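Zinc-binding protein TroA (Treponema pallidum, PDB 1K0F) binds zinc with high affinity in the periplasm and delivers it to the membrane permease of the TroABC transporter for import. Local coordinates at residues I55-N58 / L62-K65; I86-R91 / A97-H102. All coordinates share one frame; numbering follows the deposited sequence.

Interaction 1 (I55-N58 / L62-K65)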
ATOM      1  N   ILE A  55      -5.250 -12.684  13.225  1.00 24.17           N
ATOM      2  CA  ILE A  55      -4.074 -12.106  12.594  1.00 24.60           C
ATOM      3  C   ILE A  55      -4.427 -11.780  11.148  1.00 22.91           C
ATOM      4  O   ILE A  55      -4.954 -12.625  10.417  1.00 18.92           O
ATOM      5  CB  ILE A  55      -2.868 -13.059  12.609  1.00 25.95           C
ATOM      6  CG1 ILE A  55      -2.280 -13.136  14.020  1.00 26.45           C
ATOM      7  CG2 ILE A  55      -1.799 -12.548  11.649  1.00 26.75           C
ATOM      8  CD1 ILE A  55      -1.204 -14.191  14.164  1.00 26.84           C
ATOM      9  N   LEU A  56      -4.135 -10.542  10.751  1.00 22.50           N
ATOM     10  CA  LEU A  56      -4.440 -10.066   9.409  1.00 20.69           C
ATOM     11  C   LEU A  56      -3.212  -9.566   8.665  1.00 19.39           C
ATOM     12  O   LEU A  56      -2.421  -8.779   9.186  1.00 19.79           O
ATOM     13  CB  LEU A  56      -5.486  -8.949   9.471  1.00 18.73           C
ATOM     14  CG  LEU A  56      -6.922  -9.366   9.810  1.00 17.98           C
ATOM     15  CD1 LEU A  56      -7.827  -8.142   9.792  1.00 19.07           C
ATOM     16  CD2 LEU A  56      -7.405 -10.410   8.821  1.00 16.20           C
ATOM     17  N   TYR A  57      -3.071 -10.033   7.434  1.00 17.91           N
ATOM     18  CA  TYR A  57      -1.968  -9.631   6.592  1.00 18.09           C
ATOM     19  C   TYR A  57      -2.387  -9.685   5.126  1.00 18.97           C
ATOM     20  O   TYR A  57      -3.370 -10.337   4.762  1.00 20.47           O
ATOM     21  CB  TYR A  57      -0.742 -10.512   6.857  1.00 16.29           C
ATOM     22  CG  TYR A  57      -0.859 -11.966   6.440  1.00 15.46           C
ATOM     23  CD1 TYR A  57      -1.711 -12.846   7.112  1.00 14.32           C
ATOM     24  CD2 TYR A  57      -0.049 -12.480   5.419  1.00 15.85           C
ATOM     25  CE1 TYR A  57      -1.749 -14.186   6.784  1.00 15.24           C
ATOM     26  CE2 TYR A  57      -0.082 -13.828   5.085  1.00 15.61           C
ATOM     27  CZ  TYR A  57      -0.931 -14.674   5.769  1.00 17.80           C
ATOM     28  OH  TYR A  57      -0.971 -16.005   5.413  1.00 23.47           O
ATOM     29  N   ASN A  58      -1.642  -8.974   4.293  1.00 17.34           N
ATOM     30  CA  ASN A  58      -1.904  -8.894   2.869  1.00 18.09           C
ATOM     31  C   ASN A  58      -2.065 -10.231   2.155  1.00 19.59           C
ATOM     32  O   ASN A  58      -3.167 -10.643   1.769  1.00 17.96           O
ATOM     33  CB  ASN A  58      -0.764  -8.129   2.204  1.00 18.24           C
ATOM     34  CG  ASN A  58      -1.224  -7.279   1.051  1.00 21.58           C
ATOM     35  OD1 ASN A  58      -2.295  -6.662   1.115  1.00 23.31           O
ATOM     36  ND2 ASN A  58      -0.423  -7.228  -0.006  1.00 22.01           N
ATOM     37  N   LEU A  62       3.376 -10.071   0.047  1.00 34.57           N
ATOM     38  CA  LEU A  62       3.786  -8.706   0.342  1.00 35.52           C
ATOM     39  C   LEU A  62       4.808  -8.716   1.466  1.00 36.53           C
ATOM     40  O   LEU A  62       5.953  -8.305   1.292  1.00 36.47           O
ATOM     41  CB  LEU A  62       2.586  -7.853   0.752  1.00 32.41           C
ATOM     42  CG  LEU A  62       3.003  -6.456   1.182  1.00 28.92           C
ATOM     43  CD1 LEU A  62       3.275  -5.628  -0.046  1.00 27.94           C
ATOM     44  CD2 LEU A  62       1.934  -5.829   2.039  1.00 30.38           C
ATOM     45  N   GLU A  63       4.367  -9.198   2.620  1.00 39.11           N
ATOM     46  CA  GLU A  63       5.184  -9.283   3.821  1.00 41.11           C
ATOM     47  C   GLU A  63       6.197 -10.422   3.749  1.00 43.72           C
ATOM     48  O   GLU A  63       6.380 -11.172   4.705  1.00 44.50           O
ATOM     49  CB  GLU A  63       4.261  -9.469   5.028  1.00 40.32           C
ATOM     50  CG  GLU A  63       3.284  -8.311   5.223  1.00 40.91           C
ATOM     51  CD  GLU A  63       1.886  -8.592   4.684  1.00 39.36           C
ATOM     52  OE1 GLU A  63       1.732  -9.439   3.775  1.00 38.28           O
ATOM     53  OE2 GLU A  63       0.933  -7.955   5.176  1.00 40.23           O
ATOM     54  N   THR A  64       6.855 -10.524   2.600  1.00 46.77           N
ATOM     55  CA  THR A  64       7.864 -11.546   2.327  1.00 49.81           C
ATOM     56  C   THR A  64       8.528 -12.221   3.525  1.00 51.73           C
ATOM     57  O   THR A  64       8.580 -13.450   3.604  1.00 51.29           O
ATOM     58  CB  THR A  64       8.983 -10.963   1.445  1.00 50.22           C
ATOM     59  OG1 THR A  64       9.626  -9.886   2.145  1.00 51.10           O
ATOM     60  CG2 THR A  64       8.409 -10.439   0.134  1.00 50.04           C
ATOM     61  N   LYS A  65       9.034 -11.420   4.458  1.00 54.71           N
ATOM     62  CA  LYS A  65       9.736 -11.945   5.628  1.00 57.32           C
ATOM     63  C   LYS A  65       8.895 -12.328   6.851  1.00 58.24           C
ATOM     64  O   LYS A  65       9.341 -12.158   7.984  1.00 58.98           O
ATOM     65  CB  LYS A  65      10.811 -10.942   6.051  1.00 58.51           C
ATOM     66  CG  LYS A  65      12.098 -11.035   5.244  1.00 61.14           C
ATOM     67  CD  LYS A  65      12.482  -9.695   4.644  1.00 62.52           C
ATOM     68  CE  LYS A  65      13.738  -9.822   3.811  1.00 63.81           C
ATOM     69  NZ  LYS A  65      13.812 -11.160   3.162  1.00 64.40           N
TER

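Interaction 2 (I86-R91 / A97-H102)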
ATOM      1  N   ILE A  86      -8.278 -12.200  -3.791  1.00 23.79           N
ATOM      2  CA  ILE A  86      -8.471 -11.526  -5.068  1.00 21.20           C
ATOM      3  C   ILE A  86      -8.370 -12.578  -6.155  1.00 22.61           C
ATOM      4  O   ILE A  86      -7.327 -13.216  -6.305  1.00 21.88           O
ATOM      5  CB  ILE A  86      -7.398 -10.428  -5.277  1.00 19.02           C
ATOM      6  CG1 ILE A  86      -7.901  -9.109  -4.682  1.00 19.22           C
ATOM      7  CG2 ILE A  86      -7.100 -10.240  -6.744  1.00 15.86           C
ATOM      8  CD1 ILE A  86      -6.866  -8.310  -3.915  1.00 16.98           C
ATOM      9  N   PRO A  87      -9.460 -12.790  -6.917  1.00 22.80           N
ATOM     10  CA  PRO A  87      -9.407 -13.794  -7.979  1.00 23.82           C
ATOM     11  C   PRO A  87      -8.093 -13.632  -8.705  1.00 26.37           C
ATOM     12  O   PRO A  87      -7.922 -12.664  -9.439  1.00 28.38           O
ATOM     13  CB  PRO A  87     -10.593 -13.445  -8.867  1.00 24.58           C
ATOM     14  CG  PRO A  87     -11.554 -12.758  -7.962  1.00 23.39           C
ATOM     15  CD  PRO A  87     -10.772 -12.124  -6.846  1.00 23.03           C
ATOM     16  N   VAL A  88      -7.164 -14.561  -8.481  1.00 27.47           N
ATOM     17  CA  VAL A  88      -5.845 -14.496  -9.107  1.00 28.79           C
ATOM     18  C   VAL A  88      -5.890 -13.751 -10.431  1.00 29.10           C
ATOM     19  O   VAL A  88      -4.973 -13.011 -10.765  1.00 29.70           O
ATOM     20  CB  VAL A  88      -5.260 -15.898  -9.350  1.00 29.20           C
ATOM     21  CG1 VAL A  88      -4.180 -15.833 -10.416  1.00 26.72           C
ATOM     22  CG2 VAL A  88      -4.687 -16.451  -8.049  1.00 28.53           C
ATOM     23  N   SER A  89      -6.974 -13.947 -11.169  1.00 28.91           N
ATOM     24  CA  SER A  89      -7.175 -13.290 -12.450  1.00 29.91           C
ATOM     25  C   SER A  89      -6.817 -11.815 -12.402  1.00 31.61           C
ATOM     26  O   SER A  89      -6.103 -11.316 -13.270  1.00 34.47           O
ATOM     27  CB  SER A  89      -8.632 -13.395 -12.863  1.00 30.00           C
ATOM     28  OG  SER A  89      -9.438 -12.650 -11.968  1.00 27.88           O
ATOM     29  N   GLN A  90      -7.337 -11.123 -11.391  1.00 31.31           N
ATOM     30  CA  GLN A  90      -7.117  -9.686 -11.231  1.00 30.46           C
ATOM     31  C   GLN A  90      -5.776  -9.253 -10.671  1.00 29.27           C
ATOM     32  O   GLN A  90      -5.461  -8.069 -10.684  1.00 27.52           O
ATOM     33  CB  GLN A  90      -8.226  -9.086 -10.368  1.00 30.69           C
ATOM     34  CG  GLN A  90      -9.403  -8.595 -11.174  1.00 32.62           C
ATOM     35  CD  GLN A  90     -10.685  -8.575 -10.374  1.00 33.92           C
ATOM     36  OE1 GLN A  90     -11.328  -7.532 -10.253  1.00 36.11           O
ATOM     37  NE2 GLN A  90     -11.071  -9.726  -9.828  1.00 33.64           N
ATOM     38  N   ARG A  91      -4.981 -10.190 -10.178  1.00 29.28           N
ATOM     39  CA  ARG A  91      -3.683  -9.824  -9.631  1.00 31.62           C
ATOM     40  C   ARG A  91      -2.616  -9.728 -10.711  1.00 33.89           C
ATOM     41  O   ARG A  91      -2.335 -10.708 -11.395  1.00 35.31           O
ATOM     42  CB  ARG A  91      -3.241 -10.843  -8.590  1.00 32.19           C
ATOM     43  CG  ARG A  91      -4.345 -11.726  -8.066  1.00 32.02           C
ATOM     44  CD  ARG A  91      -3.739 -12.805  -7.211  1.00 34.03           C
ATOM     45  NE  ARG A  91      -4.724 -13.450  -6.363  1.00 33.09           N
ATOM     46  CZ  ARG A  91      -4.420 -14.380  -5.470  1.00 32.33           C
ATOM     47  NH1 ARG A  91      -3.158 -14.770  -5.316  1.00 31.92           N
ATOM     48  NH2 ARG A  91      -5.379 -14.926  -4.740  1.00 32.37           N
ATOM     49  N   ALA A  97       6.298 -14.775 -12.659  1.00 67.44           N
ATOM     50  CA  ALA A  97       6.808 -15.407 -11.452  1.00 66.87           C
ATOM     51  C   ALA A  97       6.221 -14.770 -10.197  1.00 65.93           C
ATOM     52  O   ALA A  97       5.887 -15.463  -9.231  1.00 66.23           O
ATOM     53  CB  ALA A  97       8.334 -15.313 -11.426  1.00 67.18           C
ATOM     54  N   GLU A  98       6.087 -13.447 -10.224  1.00 63.93           N
ATOM     55  CA  GLU A  98       5.564 -12.705  -9.084  1.00 60.50           C
ATOM     56  C   GLU A  98       4.126 -12.231  -9.241  1.00 57.87           C
ATOM     57  O   GLU A  98       3.584 -12.180 -10.342  1.00 58.45           O
ATOM     58  CB  GLU A  98       6.455 -11.496  -8.806  1.00 61.48           C
ATOM     59  CG  GLU A  98       6.574 -11.152  -7.337  1.00 63.33           C
ATOM     60  CD  GLU A  98       7.506 -12.091  -6.611  1.00 63.32           C
ATOM     61  OE1 GLU A  98       8.133 -12.928  -7.294  1.00 62.17           O
ATOM     62  OE2 GLU A  98       7.616 -11.984  -5.370  1.00 63.74           O
ATOM     63  N   PHE A  99       3.522 -11.872  -8.116  1.00 55.13           N
ATOM     64  CA  PHE A  99       2.150 -11.378  -8.070  1.00 52.48           C
ATOM     65  C   PHE A  99       2.155 -10.041  -7.328  1.00 49.51           C
ATOM     66  O   PHE A  99       2.225 -10.008  -6.099  1.00 50.16           O
ATOM     67  CB  PHE A  99       1.249 -12.374  -7.323  1.00 53.76           C
ATOM     68  CG  PHE A  99       0.392 -13.227  -8.220  1.00 54.20           C
ATOM     69  CD1 PHE A  99      -0.048 -12.747  -9.452  1.00 54.06           C
ATOM     70  CD2 PHE A  99       0.032 -14.516  -7.836  1.00 55.20           C
ATOM     71  CE1 PHE A  99      -0.842 -13.539 -10.285  1.00 54.54           C
ATOM     72  CE2 PHE A  99      -0.764 -15.316  -8.666  1.00 56.15           C
ATOM     73  CZ  PHE A  99      -1.199 -14.823  -9.894  1.00 54.74           C
ATOM     74  N   ASP A 100       2.092  -8.948  -8.083  1.00 44.68           N
ATOM     75  CA  ASP A 100       2.084  -7.605  -7.508  1.00 38.51           C
ATOM     76  C   ASP A 100       1.143  -7.577  -6.307  1.00 34.36           C
ATOM     77  O   ASP A 100      -0.067  -7.700  -6.448  1.00 33.34           O
ATOM     78  CB  ASP A 100       1.627  -6.599  -8.569  1.00 39.36           C
ATOM     79  CG  ASP A 100       1.921  -5.154  -8.183  1.00 39.59           C
ATOM     80  OD1 ASP A 100       2.630  -4.928  -7.184  1.00 40.66           O
ATOM     81  OD2 ASP A 100       1.433  -4.237  -8.885  1.00 39.64           O
ATOM     82  N   PRO A 101       1.709  -7.424  -5.105  1.00 30.50           N
ATOM     83  CA  PRO A 101       0.932  -7.388  -3.860  1.00 28.32           C
ATOM     84  C   PRO A 101       0.343  -6.040  -3.458  1.00 26.83           C
ATOM     85  O   PRO A 101      -0.382  -5.957  -2.469  1.00 27.13           O
ATOM     86  CB  PRO A 101       1.917  -7.899  -2.819  1.00 27.88           C
ATOM     87  CG  PRO A 101       3.278  -7.575  -3.380  1.00 26.80           C
ATOM     88  CD  PRO A 101       3.151  -7.293  -4.849  1.00 28.36           C
ATOM     89  N   HIS A 102       0.641  -4.997  -4.223  1.00 24.79           N
ATOM     90  CA  HIS A 102       0.159  -3.656  -3.910  1.00 22.81           C
ATOM     91  C   HIS A 102      -1.231  -3.367  -4.430  1.00 20.56           C
ATOM     92  O   HIS A 102      -1.468  -2.338  -5.054  1.00 17.26           O
ATOM     93  CB  HIS A 102       1.148  -2.639  -4.443  1.00 24.71           C
ATOM     94  CG  HIS A 102       2.555  -2.905  -4.015  1.00 28.49           C
ATOM     95  ND1 HIS A 102       3.389  -3.769  -4.693  1.00 29.84           N
ATOM     96  CD2 HIS A 102       3.267  -2.448  -2.958  1.00 28.86           C
ATOM     97  CE1 HIS A 102       4.554  -3.831  -4.074  1.00 31.74           C
ATOM     98  NE2 HIS A 102       4.507  -3.036  -3.017  1.00 31.17           N
TER

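Interaction 1 (I55-N58 / L62-K65)
E63 lays its carboxylate over the turn of chain from Y57 to N58, covering the backbone N of N58 and the CB atoms of both residues. OE2 accepts the N-H of N58 at 2.9 Å through its syn lone pair, in a nearly straight bond (163°). The same oxygen lies 3.5 Å from Y57 CB, while OE1 sits in the plane of the Y57 ring at its edge, 3.9 Å from CD2. With CG anti to the carbonyl carbon (chi1 -61°) and the chain bent at chi2, the carboxylate folds back onto the end of strand 54-57. OE2 is also hydrogen-bonded to T8 OG1, so two partners fix this oxygen of the buried side chain.

Beside it, N58 and L62 cross at about a right angle. L62 CD2 packs 3.6 Å from N58 CG, and its CB also lies against the amide nitrogen ND2. The amide is held from outside, OD1 by S83 OG and ND2 by P101 O, and L62 meets it through its CB and CD2 carbons. E63 itself centres an inverse gamma turn, with T64 N bonded to L62 O at 2.7 Å. This is a loop folded over the C-terminal end of a parallel β-strand, next to the zinc site, empty in this structure, where L62 approaches the zinc-binding residues H37 and H102.

Interaction 2 (I86-R91 / A97-H102)
R91 CB stands over the rim of one F99 face, 3.8 Å from CD1, and the chain runs across that face, extended from CG to NE. CD is the atom that stands over the middle of the face: it lies 4.0 Å from the F99 ring centroid and only 4° off the normal, a well-centred CH-pi contact. From there the chain leaves the ring. NE turns to the backbone and donates to I86 O at 2.6 Å, with an N-H...O angle of 160° and the oxygen in the guanidinium plane. NH2 adds a weak bond to the same oxygen, so both donors hold the guanidinium against the I86 carbonyl and limit its rotation. NH1 ends 4.1 Å from F99 CD2, which lies at the guanidinium edge. The two flat groups are inclined at 63°, and the cation-pi term is long and at most weakly attractive. V88 CG2 covers a face of the guanidinium, 3.3 Å above its plane.

The ring comes from strand 98-99, which pairs antiparallel with strand 93-94 in a short two-stranded sheet; A97 and E98 form a classic beta bulge opposite L94. The loop from I86 thus curls back on the hairpin that follows it, with its short 3-10 segment at residues 89-90 and R91 laid against F99. The backbone O of R91 also approaches the ring, 3.4 Å from F99 CE1.

Three residues beyond F99 stands the zinc-binding residue H102. Its ND1 donates to D100 OD1 at 2.9 Å, almost straight and in the imidazole plane, which holds the ring's rotation and directs NE2 toward the vacant site that H102 forms with H37, H168 and D248.

How the interactions relate
After the earlier strands of the parallel sheet, the chain passes along strand 54-57 and turns back at 62-65, where interaction 1 closes a short loop before helix 67-73. It then runs through that helix and strand 78-81 to reach 86-91, and the two-stranded hairpin brings 97-102 back to close interaction 2. The two loops lie in series, neither nested nor crossed, with centres about 14 Å apart. They nonetheless meet in space: P101 CB packs 3.6 Å from L62 CB, beside the polar tie from the N58 amide to the P101 carbonyl. The loop after strand 54-57 is thereby joined to the segment carrying a zinc-binding residue.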